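Local coordinates for signal recognition particle 54 kDa protein (Aeropyrum pernix, PDB 7EPK) that belongs to the SRP54 family of signal recognition particle proteins, combining an N-terminal helical bundle and a P-loop NTPase-type domain with a separate helical C-terminal domain, at residues A[87-92]-A[265-270]; A[80-85]-A[254-259]; A[114-119]-A[180-185]; A[73-78]-A[282-287]. All coordinates share one frame; numbering follows the deposited sequence.

Contact 1. Residues A[87-92]-A[265-270]; sequences EPQVDP and RIKFIG. With GDP (guanosine-5'-diphosphate), chain B.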
loop_
_atom_site.group_PDB
_atom_site.type_symbol
_atom_site.label_atom_id
_atom_site.label_comp_id
_atom_site.label_asym_id
_atom_site.label_seq_id
_atom_site.Cartn_x
_atom_site.Cartn_y
_atom_site.Cartn_z
ATOM N N GLU A 87 -0.872 -4.142 4.316
ATOM C CA GLU A 87 -0.438 -4.504 5.695
ATOM C C GLU A 87 0.913 -3.844 5.982
ATOM O O GLU A 87 1.905 -4.540 6.197
ATOM C CB GLU A 87 -0.337 -6.029 5.829
ATOM C CG GLU A 87 0.759 -6.651 4.966
ATOM C CD GLU A 87 0.593 -8.125 4.647
ATOM O OE1 GLU A 87 -0.352 -8.736 5.185
ATOM O OE2 GLU A 87 1.408 -8.657 3.858
ATOM N N PRO A 88 1.022 -2.491 5.979
ATOM C CA PRO A 88 2.279 -1.838 6.360
ATOM C C PRO A 88 2.672 -2.152 7.821
ATOM O O PRO A 88 3.753 -2.690 8.012
ATOM C CB PRO A 88 1.996 -0.348 6.106
ATOM C CG PRO A 88 0.811 -0.339 5.158
ATOM C CD PRO A 88 -0.022 -1.526 5.591
ATOM N N GLN A 89 1.780 -1.868 8.789
ATOM C CA GLN A 89 1.934 -2.093 10.264
ATOM C C GLN A 89 3.276 -1.541 10.751
ATOM O O GLN A 89 4.118 -2.333 11.190
ATOM C CB GLN A 89 1.858 -3.573 10.669
ATOM C CG GLN A 89 2.015 -3.810 12.181
ATOM C CD GLN A 89 2.787 -5.054 12.572
ATOM O OE1 GLN A 89 3.642 -5.564 11.842
ATOM N NE2 GLN A 89 2.492 -5.554 13.763
ATOM N N VAL A 90 3.445 -0.224 10.737
ATOM C CA VAL A 90 4.742 0.409 11.105
ATOM C C VAL A 90 4.824 0.578 12.629
ATOM O O VAL A 90 5.943 0.440 13.166
ATOM C CB VAL A 90 4.959 1.735 10.361
ATOM C CG1 VAL A 90 3.656 2.489 10.120
ATOM C CG2 VAL A 90 5.986 2.597 11.089
ATOM N N ASP A 91 3.704 0.871 13.296
ATOM C CA ASP A 91 3.628 1.028 14.771
ATOM C C ASP A 91 3.291 -0.327 15.369
ATOM O O ASP A 91 2.479 -1.042 14.806
ATOM C CB ASP A 91 2.583 2.066 15.199
ATOM C CG ASP A 91 2.812 3.460 14.627
ATOM O OD1 ASP A 91 3.982 3.906 14.623
ATOM O OD2 ASP A 91 1.824 4.069 14.134
ATOM N N PRO A 92 3.893 -0.729 16.509
ATOM C CA PRO A 92 3.531 -1.965 17.188
ATOM C C PRO A 92 2.133 -1.828 17.747
ATOM O O PRO A 92 1.772 -0.743 18.153
ATOM C CB PRO A 92 4.513 -2.064 18.360
ATOM C CG PRO A 92 4.857 -0.634 18.623
ATOM C CD PRO A 92 4.955 -0.028 17.240
ATOM N N ARG A 265 6.122 -10.777 6.492
ATOM C CA ARG A 265 6.048 -9.530 5.710
ATOM C C ARG A 265 7.438 -8.900 5.754
ATOM O O ARG A 265 8.173 -9.054 6.760
ATOM C CB ARG A 265 4.977 -8.565 6.237
ATOM C CG ARG A 265 3.978 -9.178 7.210
ATOM C CD ARG A 265 3.038 -8.157 7.821
ATOM N NE ARG A 265 2.529 -8.634 9.100
ATOM C CZ ARG A 265 1.671 -7.977 9.873
ATOM N NH1 ARG A 265 1.206 -6.797 9.492
ATOM N NH2 ARG A 265 1.276 -8.510 11.019
ATOM N N ILE A 266 7.776 -8.213 4.683
ATOM C CA ILE A 266 8.962 -7.333 4.631
ATOM C C ILE A 266 8.524 -5.991 5.210
ATOM O O ILE A 266 7.718 -5.302 4.553
ATOM C CB ILE A 266 9.470 -7.242 3.190
ATOM C CG1 ILE A 266 9.927 -8.621 2.712
ATOM C CG2 ILE A 266 10.555 -6.187 3.059
ATOM C CD1 ILE A 266 10.223 -8.677 1.235
ATOM N N LYS A 267 9.014 -5.647 6.401
ATOM C CA LYS A 267 8.559 -4.454 7.147
ATOM C C LYS A 267 9.442 -3.251 6.827
ATOM O O LYS A 267 8.938 -2.125 6.897
ATOM C CB LYS A 267 8.544 -4.766 8.637
ATOM C CG LYS A 267 7.509 -5.801 9.066
ATOM C CD LYS A 267 6.778 -5.439 10.352
ATOM C CE LYS A 267 7.661 -4.755 11.382
ATOM N NZ LYS A 267 7.065 -4.832 12.736
ATOM N N PHE A 268 10.717 -3.463 6.514
ATOM C CA PHE A 268 11.708 -2.364 6.378
ATOM C C PHE A 268 12.765 -2.726 5.342
ATOM O O PHE A 268 13.171 -3.910 5.263
ATOM C CB PHE A 268 12.385 -2.060 7.717
ATOM C CG PHE A 268 11.482 -1.385 8.715
ATOM C CD1 PHE A 268 11.256 -0.019 8.652
ATOM C CD2 PHE A 268 10.853 -2.120 9.705
ATOM C CE1 PHE A 268 10.400 0.596 9.551
ATOM C CE2 PHE A 268 10.005 -1.502 10.611
ATOM C CZ PHE A 268 9.773 -0.148 10.529
ATOM N N ILE A 269 13.180 -1.708 4.586
ATOM C CA ILE A 269 14.215 -1.794 3.518
ATOM C C ILE A 269 15.438 -1.037 4.032
ATOM O O ILE A 269 15.267 0.100 4.542
ATOM C CB ILE A 269 13.671 -1.236 2.176
ATOM C CG1 ILE A 269 13.364 -2.330 1.149
ATOM C CG2 ILE A 269 14.608 -0.194 1.563
ATOM C CD1 ILE A 269 13.020 -3.674 1.729
ATOM N N GLY A 270 16.607 -1.665 3.922
ATOM C CA GLY A 270 17.914 -1.042 4.193
ATOM C C GLY A 270 18.474 -0.451 2.917
ATOM O O GLY A 270 18.804 -1.223 2.006
HETATM P PB GDP B . 26.048 -7.622 11.367
HETATM O O1B GDP B . 27.242 -8.539 11.519
HETATM O O2B GDP B . 24.851 -8.380 10.824
HETATM O O3B GDP B . 25.706 -6.787 12.591
HETATM O O3A GDP B . 26.384 -6.514 10.251
HETATM P PA GDP B . 26.846 -4.984 10.559
HETATM O O1A GDP B . 28.127 -5.103 11.372
HETATM O O2A GDP B . 25.688 -4.101 10.959
HETATM O "O5'" GDP B . 27.261 -4.376 9.136
HETATM C "C5'" GDP B . 28.045 -5.115 8.181
HETATM C "C4'" GDP B . 28.282 -4.200 6.993
HETATM O "O4'" GDP B . 27.029 -3.960 6.337
HETATM C "C3'" GDP B . 28.793 -2.834 7.441
HETATM O "O3'" GDP B . 29.891 -2.452 6.618
HETATM C "C2'" GDP B . 27.607 -1.891 7.300
HETATM O "O2'" GDP B . 28.048 -0.550 7.042
HETATM C "C1'" GDP B . 26.825 -2.542 6.147
HETATM N N9 GDP B . 25.355 -2.237 5.961
HETATM C C8 GDP B . 24.332 -2.529 6.788
HETATM N N7 GDP B . 23.133 -2.133 6.275
HETATM C C5 GDP B . 23.385 -1.601 5.079
HETATM C C6 GDP B . 22.579 -1.001 4.013
HETATM O O6 GDP B . 21.348 -0.895 4.140
HETATM N N1 GDP B . 23.205 -0.546 2.921
HETATM C C2 GDP B . 24.543 -0.629 2.772
HETATM N N2 GDP B . 25.104 -0.156 1.631
HETATM N N3 GDP B . 25.350 -1.175 3.719
HETATM C C4 GDP B . 24.832 -1.666 4.872
#
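Gln89 and Arg265 meet as two stacked flat groups. The amide and guanidinium planes differ by only 8°, and OE1 of Gln89 stands 3.5 Å above the guanidinium plane, displaced toward its rim. This approach from above makes the pair a stack rather than an N-H···O bond. The carbon chain of Gln89 adds to the packing, with CB 3.5 Å from NH1 of Arg265. CG of Gln89 lies anti to the backbone N (chi1 -180°) and the chain bends at chi2, which brings the amide over the arginine. Beyond the stack, the same OE1 is 3.5 Å from CD of Lys267, a contact with the aliphatic stem; the ammonium group of that lysine forms its salt bridge with Glu212.

The partners belong to different elements of the fold. Residues 87-92 lie in the connection from helix 66-81 to strand 97-102, whereas 265-270 is a strand of the mixed sheet of the P-loop NTPase-type domain. Lys267 is held there by backbone hydrogen bonds to Ile241 and Phe281. At the far end of the strand, C of Gly270 is 3.2 Å from O6 of guanosine-5'-diphosphate, so the strand whose first residues meet the linker ends at the nucleotide.

The looser side is at Glu87, which is partly exposed and poorly ordered. Its CG comes to 4.0 Å from CD of Arg265, with the carboxylate and guanidinium planes 45° apart. OE1 of Glu87 remains 4.9 Å from NE of Arg265, too far for a salt bridge, although the opposite charges probably attract weakly.

Contact 2. Residues A[80-85]-A[254-259]; sequences KLFGGD and GALTAA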
loop_
_atom_site.group_PDB
_atom_site.type_symbol
_atom_site.label_atom_id
_atom_site.label_comp_id
_atom_site.label_asym_id
_atom_site.label_seq_id
_atom_site.Cartn_x
_atom_site.Cartn_y
_atom_site.Cartn_z
ATOM N N LYS A 80 0.821 -7.636 -5.419
ATOM C CA LYS A 80 0.508 -8.929 -4.752
ATOM C C LYS A 80 1.793 -9.763 -4.633
ATOM O O LYS A 80 2.007 -10.409 -3.599
ATOM C CB LYS A 80 -0.563 -9.692 -5.541
ATOM C CG LYS A 80 -2.013 -9.269 -5.303
ATOM C CD LYS A 80 -3.048 -10.310 -5.744
ATOM C CE LYS A 80 -2.855 -11.691 -5.128
ATOM N NZ LYS A 80 -3.512 -11.843 -3.803
ATOM N N LEU A 81 2.622 -9.748 -5.673
ATOM C CA LEU A 81 3.863 -10.562 -5.757
ATOM C C LEU A 81 4.831 -10.121 -4.669
ATOM O O LEU A 81 5.562 -10.968 -4.183
ATOM C CB LEU A 81 4.535 -10.373 -7.117
ATOM C CG LEU A 81 5.720 -11.297 -7.354
ATOM C CD1 LEU A 81 5.238 -12.736 -7.511
ATOM C CD2 LEU A 81 6.529 -10.845 -8.561
ATOM N N PHE A 82 4.841 -8.824 -4.361
ATOM C CA PHE A 82 5.725 -8.179 -3.361
ATOM C C PHE A 82 4.978 -8.071 -2.026
ATOM O O PHE A 82 5.273 -7.116 -1.269
ATOM C CB PHE A 82 6.186 -6.819 -3.890
ATOM C CG PHE A 82 7.215 -6.903 -4.991
ATOM C CD1 PHE A 82 6.925 -7.543 -6.182
ATOM C CD2 PHE A 82 8.479 -6.359 -4.828
ATOM C CE1 PHE A 82 7.873 -7.632 -7.186
ATOM C CE2 PHE A 82 9.427 -6.449 -5.835
ATOM C CZ PHE A 82 9.118 -7.085 -7.013
ATOM N N GLY A 83 4.064 -9.023 -1.769
ATOM C CA GLY A 83 3.228 -9.120 -0.556
ATOM C C GLY A 83 2.023 -8.207 -0.657
ATOM O O GLY A 83 0.954 -8.678 -1.110
ATOM N N GLY A 84 2.193 -6.961 -0.205
ATOM C CA GLY A 84 1.369 -5.782 -0.549
ATOM C C GLY A 84 -0.125 -6.006 -0.445
ATOM O O GLY A 84 -0.856 -5.235 -1.095
ATOM N N ASP A 85 -0.556 -6.950 0.405
ATOM C CA ASP A 85 -1.985 -7.307 0.654
ATOM C C ASP A 85 -2.648 -6.157 1.436
ATOM O O ASP A 85 -3.783 -6.343 1.910
ATOM C CB ASP A 85 -2.093 -8.668 1.365
ATOM C CG ASP A 85 -3.081 -9.647 0.739
ATOM O OD1 ASP A 85 -3.002 -9.873 -0.493
ATOM O OD2 ASP A 85 -3.914 -10.195 1.491
ATOM N N GLY A 254 15.179 -11.967 -3.875
ATOM C CA GLY A 254 15.339 -13.057 -2.889
ATOM C C GLY A 254 14.570 -12.779 -1.608
ATOM O O GLY A 254 14.051 -13.726 -0.988
ATOM N N ALA A 255 14.502 -11.517 -1.207
ATOM C CA ALA A 255 13.610 -11.057 -0.123
ATOM C C ALA A 255 12.287 -11.831 -0.199
ATOM O O ALA A 255 11.942 -12.536 0.785
ATOM C CB ALA A 255 13.383 -9.568 -0.250
ATOM N N LEU A 256 11.569 -11.724 -1.327
ATOM C CA LEU A 256 10.148 -12.170 -1.412
ATOM C C LEU A 256 10.064 -13.692 -1.635
ATOM O O LEU A 256 8.931 -14.210 -1.754
ATOM C CB LEU A 256 9.406 -11.358 -2.476
ATOM C CG LEU A 256 10.005 -11.387 -3.869
ATOM C CD1 LEU A 256 10.072 -12.812 -4.376
ATOM C CD2 LEU A 256 9.189 -10.512 -4.798
ATOM N N THR A 257 11.212 -14.381 -1.659
ATOM C CA THR A 257 11.307 -15.861 -1.546
ATOM C C THR A 257 11.218 -16.234 -0.063
ATOM O O THR A 257 10.392 -17.111 0.276
ATOM C CB THR A 257 12.579 -16.428 -2.196
ATOM O OG1 THR A 257 13.099 -15.525 -3.178
ATOM C CG2 THR A 257 12.325 -17.768 -2.854
ATOM N N ALA A 258 12.026 -15.580 0.781
ATOM C CA ALA A 258 12.043 -15.758 2.257
ATOM C C ALA A 258 10.692 -15.314 2.836
ATOM O O ALA A 258 10.161 -16.008 3.750
ATOM C CB ALA A 258 13.195 -14.996 2.875
ATOM N N ALA A 259 10.144 -14.216 2.297
ATOM C CA ALA A 259 8.777 -13.730 2.588
ATOM C C ALA A 259 7.794 -14.896 2.478
ATOM O O ALA A 259 7.029 -15.145 3.443
ATOM C CB ALA A 259 8.426 -12.646 1.620
#
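Leu256 meets Leu81 and Phe82, bringing the C-terminal end of bundle helix 66-81 against the first turn of helix 255-262 in the P-loop NTPase-type domain. Along 254-259, Gly254 comes first: its O accepts N of Thr257 at 3.0 Å and N of Ala258 at 3.3 Å, tying down the start of the helix. Ala255 faces the sheet and rests on Val243.

Leu256 carries the whole contact through one methyl. Its chi1 of 56°, with CG between the backbone N and the carbonyl carbon, brings CD2 over the Phe82 ring, 3.9 Å from the ring centroid and 6° off the ring normal. This is a CH-pi contact over the centre of a face. The same CD2 also lies 3.7 Å from O of Leu81 and 4.4 Å from CG of Leu81, so the methyl settles where the helix gives way to the loop; Phe82 is the first residue to leave helical geometry. Val39 and Leu43 add further apolar cover to Leu256.

Thr257 turns to the loop at Asn40, and Ala258 packs on Ile241 of the sheet. At Ala259 an i to i-4 bond is made, N of Ala259 to O of Ala255 at 2.9 Å.

Contact 3. Residues A[114-119]-A[180-185]; sequences GKLAYY and IVIVDT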
loop_
_atom_site.group_PDB
_atom_site.type_symbol
_atom_site.label_atom_id
_atom_site.label_comp_id
_atom_site.label_asym_id
_atom_site.label_seq_id
_atom_site.Cartn_x
_atom_site.Cartn_y
_atom_site.Cartn_z
ATOM N N GLY A 114 20.334 -0.056 14.976
ATOM C CA GLY A 114 20.468 1.411 15.085
ATOM C C GLY A 114 19.418 2.131 14.241
ATOM O O GLY A 114 18.673 3.013 14.806
ATOM N N LYS A 115 19.342 1.767 12.947
ATOM C CA LYS A 115 18.453 2.415 11.946
ATOM C C LYS A 115 17.017 2.288 12.444
ATOM O O LYS A 115 16.228 3.267 12.330
ATOM C CB LYS A 115 18.639 1.771 10.567
ATOM C CG LYS A 115 19.804 2.315 9.742
ATOM C CD LYS A 115 20.686 1.250 9.087
ATOM C CE LYS A 115 20.071 0.576 7.878
ATOM N NZ LYS A 115 20.298 1.359 6.642
ATOM N N LEU A 116 16.713 1.118 13.005
ATOM C CA LEU A 116 15.361 0.760 13.504
ATOM C C LEU A 116 15.056 1.539 14.783
ATOM O O LEU A 116 13.921 1.986 14.912
ATOM C CB LEU A 116 15.284 -0.751 13.739
ATOM C CG LEU A 116 13.877 -1.301 13.956
ATOM C CD1 LEU A 116 13.012 -1.094 12.723
ATOM C CD2 LEU A 116 13.937 -2.775 14.307
ATOM N N ALA A 117 16.039 1.701 15.679
ATOM C CA ALA A 117 15.908 2.478 16.938
ATOM C C ALA A 117 15.559 3.937 16.611
ATOM O O ALA A 117 14.509 4.443 17.094
ATOM C CB ALA A 117 17.171 2.380 17.745
ATOM N N TYR A 118 16.391 4.592 15.795
ATOM C CA TYR A 118 16.143 5.983 15.340
ATOM C C TYR A 118 14.692 6.113 14.893
ATOM O O TYR A 118 13.951 6.960 15.420
ATOM C CB TYR A 118 17.014 6.380 14.149
ATOM C CG TYR A 118 16.646 7.725 13.570
ATOM C CD1 TYR A 118 16.560 8.845 14.385
ATOM C CD2 TYR A 118 16.392 7.889 12.216
ATOM C CE1 TYR A 118 16.220 10.086 13.877
ATOM C CE2 TYR A 118 16.060 9.128 11.691
ATOM C CZ TYR A 118 15.966 10.229 12.525
ATOM O OH TYR A 118 15.628 11.462 12.050
ATOM N N TYR A 119 14.325 5.275 13.928
ATOM C CA TYR A 119 13.036 5.333 13.209
ATOM C C TYR A 119 11.904 5.455 14.226
ATOM O O TYR A 119 10.991 6.294 14.044
ATOM C CB TYR A 119 12.876 4.107 12.308
ATOM C CG TYR A 119 11.533 4.049 11.640
ATOM C CD1 TYR A 119 11.258 4.838 10.539
ATOM C CD2 TYR A 119 10.525 3.271 12.159
ATOM C CE1 TYR A 119 10.010 4.828 9.941
ATOM C CE2 TYR A 119 9.269 3.252 11.578
ATOM C CZ TYR A 119 9.010 4.032 10.466
ATOM O OH TYR A 119 7.778 3.995 9.893
ATOM N N ILE A 180 9.638 0.304 23.445
ATOM C CA ILE A 180 10.191 -0.663 22.454
ATOM C C ILE A 180 11.621 -1.027 22.865
ATOM O O ILE A 180 12.405 -0.111 23.107
ATOM C CB ILE A 180 10.172 -0.055 21.037
ATOM C CG1 ILE A 180 8.758 0.310 20.594
ATOM C CG2 ILE A 180 10.863 -0.971 20.029
ATOM C CD1 ILE A 180 8.702 0.972 19.223
ATOM N N VAL A 181 11.965 -2.314 22.832
ATOM C CA VAL A 181 13.336 -2.855 23.073
ATOM C C VAL A 181 13.735 -3.697 21.865
ATOM O O VAL A 181 13.029 -4.660 21.562
ATOM C CB VAL A 181 13.383 -3.718 24.344
ATOM C CG1 VAL A 181 14.740 -4.369 24.519
ATOM C CG2 VAL A 181 13.013 -2.913 25.573
ATOM N N ILE A 182 14.843 -3.350 21.228
ATOM C CA ILE A 182 15.436 -4.096 20.088
ATOM C C ILE A 182 16.630 -4.872 20.638
ATOM O O ILE A 182 17.601 -4.233 21.116
ATOM C CB ILE A 182 15.865 -3.146 18.961
ATOM C CG1 ILE A 182 14.711 -2.284 18.444
ATOM C CG2 ILE A 182 16.519 -3.936 17.845
ATOM C CD1 ILE A 182 15.157 -1.157 17.520
ATOM N N VAL A 183 16.579 -6.192 20.551
ATOM C CA VAL A 183 17.674 -7.054 21.047
ATOM C C VAL A 183 18.595 -7.448 19.891
ATOM O O VAL A 183 18.231 -8.386 19.176
ATOM C CB VAL A 183 17.070 -8.266 21.760
ATOM C CG1 VAL A 183 18.141 -9.273 22.138
ATOM C CG2 VAL A 183 16.274 -7.813 22.978
ATOM N N ASP A 184 19.754 -6.792 19.750
ATOM C CA ASP A 184 20.790 -7.159 18.741
ATOM C C ASP A 184 21.425 -8.497 19.153
ATOM O O ASP A 184 21.524 -8.768 20.358
ATOM C CB ASP A 184 21.844 -6.053 18.561
ATOM C CG ASP A 184 22.856 -6.306 17.443
ATOM O OD1 ASP A 184 22.643 -7.234 16.665
ATOM O OD2 ASP A 184 23.863 -5.582 17.358
ATOM N N THR A 185 21.830 -9.308 18.178
ATOM C CA THR A 185 22.338 -10.692 18.375
ATOM C C THR A 185 23.619 -10.896 17.558
ATOM O O THR A 185 23.860 -10.134 16.571
ATOM C CB THR A 185 21.306 -11.776 17.985
ATOM O OG1 THR A 185 20.868 -11.627 16.627
ATOM C CG2 THR A 185 20.080 -11.769 18.873
#
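Ile182 points the end of its side chain at helix 109-122, where CD1 meets Leu116 and Ala117. The isoleucine and Leu116 side chains cross at a slant, and the methyl lies beside the base and branch point of the leucine: CD1 of Ile182 is 3.8 Å from CG of Leu116, and equally close to its CB and CD2. On the Ala117 side the same methyl is 4.1 Å from CB of Ala117 and 3.5 Å from N of Ala117, lying against the helix backbone. The small alanine side chain is consistent with this approach; the nearest CA pair, Ala117 and Ile182, is 7.3 Å apart. In Ile182 a chi2 of 169° sets CD1 anti to CA, and this stretches the chain from the strand across to the helix. All three residues are buried, and the side-chain contacts across the two segments are wholly apolar.

The setting is the nucleotide-binding core of a P-loop NTPase fold. Two residues further along the strand, OD2 of Asp184 is hydrogen-bonded to OG1 of Thr110, which also bonds guanosine-5'-diphosphate. Helix 109-122 links parallel strands 97-102 and 127-131 in a beta-alpha-beta crossover. Strand 180-184 runs between those two strands, with backbone bonds to both, and the helix packs across it, Ile182 also touching Leu101, Ala113 and Leu129.

Contact 4. Residues A[73-78]-A[282-287]; sequences IVYEEL and APRRFV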
loop_
_atom_site.group_PDB
_atom_site.type_symbol
_atom_site.label_atom_id
_atom_site.label_comp_id
_atom_site.label_asym_id
_atom_site.label_seq_id
_atom_site.Cartn_x
_atom_site.Cartn_y
_atom_site.Cartn_z
ATOM N N ILE A 73 -3.165 -3.639 -14.527
ATOM C CA ILE A 73 -3.204 -5.084 -14.168
ATOM C C ILE A 73 -1.793 -5.550 -13.786
ATOM O O ILE A 73 -1.681 -6.394 -12.872
ATOM C CB ILE A 73 -3.781 -5.929 -15.316
ATOM C CG1 ILE A 73 -5.307 -5.797 -15.394
ATOM C CG2 ILE A 73 -3.344 -7.376 -15.168
ATOM C CD1 ILE A 73 -5.959 -6.643 -16.487
ATOM N N VAL A 74 -0.755 -5.046 -14.457
ATOM C CA VAL A 74 0.653 -5.471 -14.191
ATOM C C VAL A 74 1.024 -4.976 -12.782
ATOM O O VAL A 74 1.337 -5.813 -11.923
ATOM C CB VAL A 74 1.599 -4.994 -15.312
ATOM C CG1 VAL A 74 3.069 -5.062 -14.941
ATOM C CG2 VAL A 74 1.354 -5.796 -16.586
ATOM N N TYR A 75 0.892 -3.671 -12.540
ATOM C CA TYR A 75 1.002 -3.026 -11.210
ATOM C C TYR A 75 0.267 -3.896 -10.178
ATOM O O TYR A 75 0.914 -4.501 -9.314
ATOM C CB TYR A 75 0.477 -1.585 -11.274
ATOM C CG TYR A 75 0.235 -0.921 -9.938
ATOM C CD1 TYR A 75 1.284 -0.523 -9.125
ATOM C CD2 TYR A 75 -1.052 -0.680 -9.480
ATOM C CE1 TYR A 75 1.064 0.089 -7.895
ATOM C CE2 TYR A 75 -1.288 -0.067 -8.258
ATOM C CZ TYR A 75 -0.228 0.319 -7.455
ATOM O OH TYR A 75 -0.471 0.919 -6.250
ATOM N N GLU A 76 -1.054 -3.981 -10.250
ATOM C CA GLU A 76 -1.835 -4.553 -9.128
ATOM C C GLU A 76 -1.260 -5.934 -8.773
ATOM O O GLU A 76 -1.185 -6.282 -7.571
ATOM C CB GLU A 76 -3.319 -4.586 -9.488
ATOM C CG GLU A 76 -4.008 -3.239 -9.322
ATOM C CD GLU A 76 -5.490 -3.195 -9.691
ATOM O OE1 GLU A 76 -6.029 -2.062 -9.821
ATOM O OE2 GLU A 76 -6.105 -4.283 -9.853
ATOM N N GLU A 77 -0.849 -6.703 -9.775
ATOM C CA GLU A 77 -0.441 -8.114 -9.584
ATOM C C GLU A 77 1.016 -8.182 -9.110
ATOM O O GLU A 77 1.350 -9.177 -8.446
ATOM C CB GLU A 77 -0.633 -8.900 -10.884
ATOM C CG GLU A 77 -2.048 -9.401 -11.087
ATOM C CD GLU A 77 -2.707 -10.024 -9.874
ATOM O OE1 GLU A 77 -2.137 -11.004 -9.298
ATOM O OE2 GLU A 77 -3.799 -9.528 -9.510
ATOM N N LEU A 78 1.855 -7.224 -9.519
ATOM C CA LEU A 78 3.242 -7.046 -9.003
ATOM C C LEU A 78 3.152 -6.654 -7.528
ATOM O O LEU A 78 3.999 -7.091 -6.742
ATOM C CB LEU A 78 4.008 -5.988 -9.813
ATOM C CG LEU A 78 4.428 -6.406 -11.226
ATOM C CD1 LEU A 78 5.296 -5.360 -11.904
ATOM C CD2 LEU A 78 5.173 -7.719 -11.213
ATOM N N ALA A 282 6.361 -0.502 1.629
ATOM C CA ALA A 282 4.962 -0.445 1.139
ATOM C C ALA A 282 4.938 -0.904 -0.323
ATOM O O ALA A 282 5.336 -0.146 -1.209
ATOM C CB ALA A 282 4.417 0.959 1.312
ATOM N N PRO A 283 4.523 -2.161 -0.620
ATOM C CA PRO A 283 4.456 -2.671 -1.999
ATOM C C PRO A 283 3.772 -1.750 -3.024
ATOM O O PRO A 283 4.395 -1.401 -3.984
ATOM C CB PRO A 283 3.697 -3.990 -1.815
ATOM C CG PRO A 283 4.208 -4.460 -0.469
ATOM C CD PRO A 283 4.163 -3.198 0.357
ATOM N N ARG A 284 2.535 -1.335 -2.777
ATOM C CA ARG A 284 1.836 -0.300 -3.590
ATOM C C ARG A 284 2.849 0.770 -4.052
ATOM O O ARG A 284 2.861 1.125 -5.250
ATOM C CB ARG A 284 0.642 0.269 -2.803
ATOM C CG ARG A 284 -0.723 -0.235 -3.265
ATOM C CD ARG A 284 -1.673 -0.744 -2.187
ATOM N NE ARG A 284 -1.954 -2.190 -2.286
ATOM C CZ ARG A 284 -3.147 -2.761 -2.538
ATOM N NH1 ARG A 284 -4.238 -2.029 -2.704
ATOM N NH2 ARG A 284 -3.248 -4.081 -2.598
ATOM N N ARG A 285 3.706 1.263 -3.169
ATOM C CA ARG A 285 4.566 2.432 -3.485
ATOM C C ARG A 285 5.863 1.975 -4.166
ATOM O O ARG A 285 6.431 2.759 -4.981
ATOM C CB ARG A 285 4.853 3.212 -2.201
ATOM C CG ARG A 285 5.990 4.217 -2.315
ATOM C CD ARG A 285 6.202 4.963 -1.017
ATOM N NE ARG A 285 7.163 6.045 -1.154
ATOM C CZ ARG A 285 7.538 6.843 -0.159
ATOM N NH1 ARG A 285 7.041 6.677 1.055
ATOM N NH2 ARG A 285 8.413 7.809 -0.378
ATOM N N PHE A 286 6.359 0.789 -3.808
ATOM C CA PHE A 286 7.680 0.296 -4.263
ATOM C C PHE A 286 7.584 -0.026 -5.758
ATOM O O PHE A 286 8.363 0.517 -6.586
ATOM C CB PHE A 286 8.113 -0.904 -3.420
ATOM C CG PHE A 286 9.484 -1.434 -3.746
ATOM C CD1 PHE A 286 10.626 -0.740 -3.367
ATOM C CD2 PHE A 286 9.632 -2.627 -4.445
ATOM C CE1 PHE A 286 11.885 -1.230 -3.683
ATOM C CE2 PHE A 286 10.892 -3.119 -4.755
ATOM C CZ PHE A 286 12.014 -2.419 -4.374
ATOM N N VAL A 287 6.604 -0.861 -6.107
ATOM C CA VAL A 287 6.362 -1.318 -7.504
ATOM C C VAL A 287 6.008 -0.088 -8.354
ATOM O O VAL A 287 6.456 0.017 -9.505
ATOM C CB VAL A 287 5.278 -2.404 -7.537
ATOM C CG1 VAL A 287 5.553 -3.512 -6.536
ATOM C CG2 VAL A 287 3.913 -1.823 -7.291
#
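The O atom of Ala282 accepts the backbone N of Arg285 and of Phe286, each at 2.9 Å. The turn that these bonds begin carries Arg284 and Val287, which meet Tyr75 and Leu78. Ala282 is the N-cap residue of helix 283-291. Its first turns lie against bundle helix 66-81, the short segment axes approaching to 9.5 Å with an angle of 129° between their directions.

Val287 touches two residues about one turn apart on the bundle helix, one with each methyl. Its CG2 lies 3.5 Å from CD1 of Tyr75, at a slant to the ring, while its CG1 is 4.4 Å from CB of Leu78. CG of Tyr75 is anti to the backbone N (chi1 166°), which lets the far end of the ring come close to the partner helix. There O of Arg284 lies at the ring edge, in its plane, and takes a weak hydrogen bond from OH of Tyr75 at 3.5 Å. The guanidinium of Arg284 turns elsewhere, its NH2 bonding to O of Gly84.

Contact between apolar groups therefore joins the helical bundle to the P-loop domain here, while the long, weak phenol bond probably contributes little.

In the fold
Contacts 2 and 4 share helix 66-81 and lie about 11 Å apart between centres. They join its last turns and the residue after it to helices 255-262 and 283-291, with Phe82 meeting Phe286 between them. Contact 1 follows along the chain, in the linker after that helix, and its strand 265-270 directly succeeds helix 255-262. Contact 3 lies within the P-loop domain, about 14 Å from contact 1 centre to centre, and both reach the same mixed sheet; Phe268 and Tyr119 pack edge-to-face between them. The centres of contacts 3 and 4 are about 29 Å apart, the widest separation. Contact 2 touches both contact 1 and contact 4, so the three run from the bundle-facing helices to the linker, with contact 3 in the core beyond.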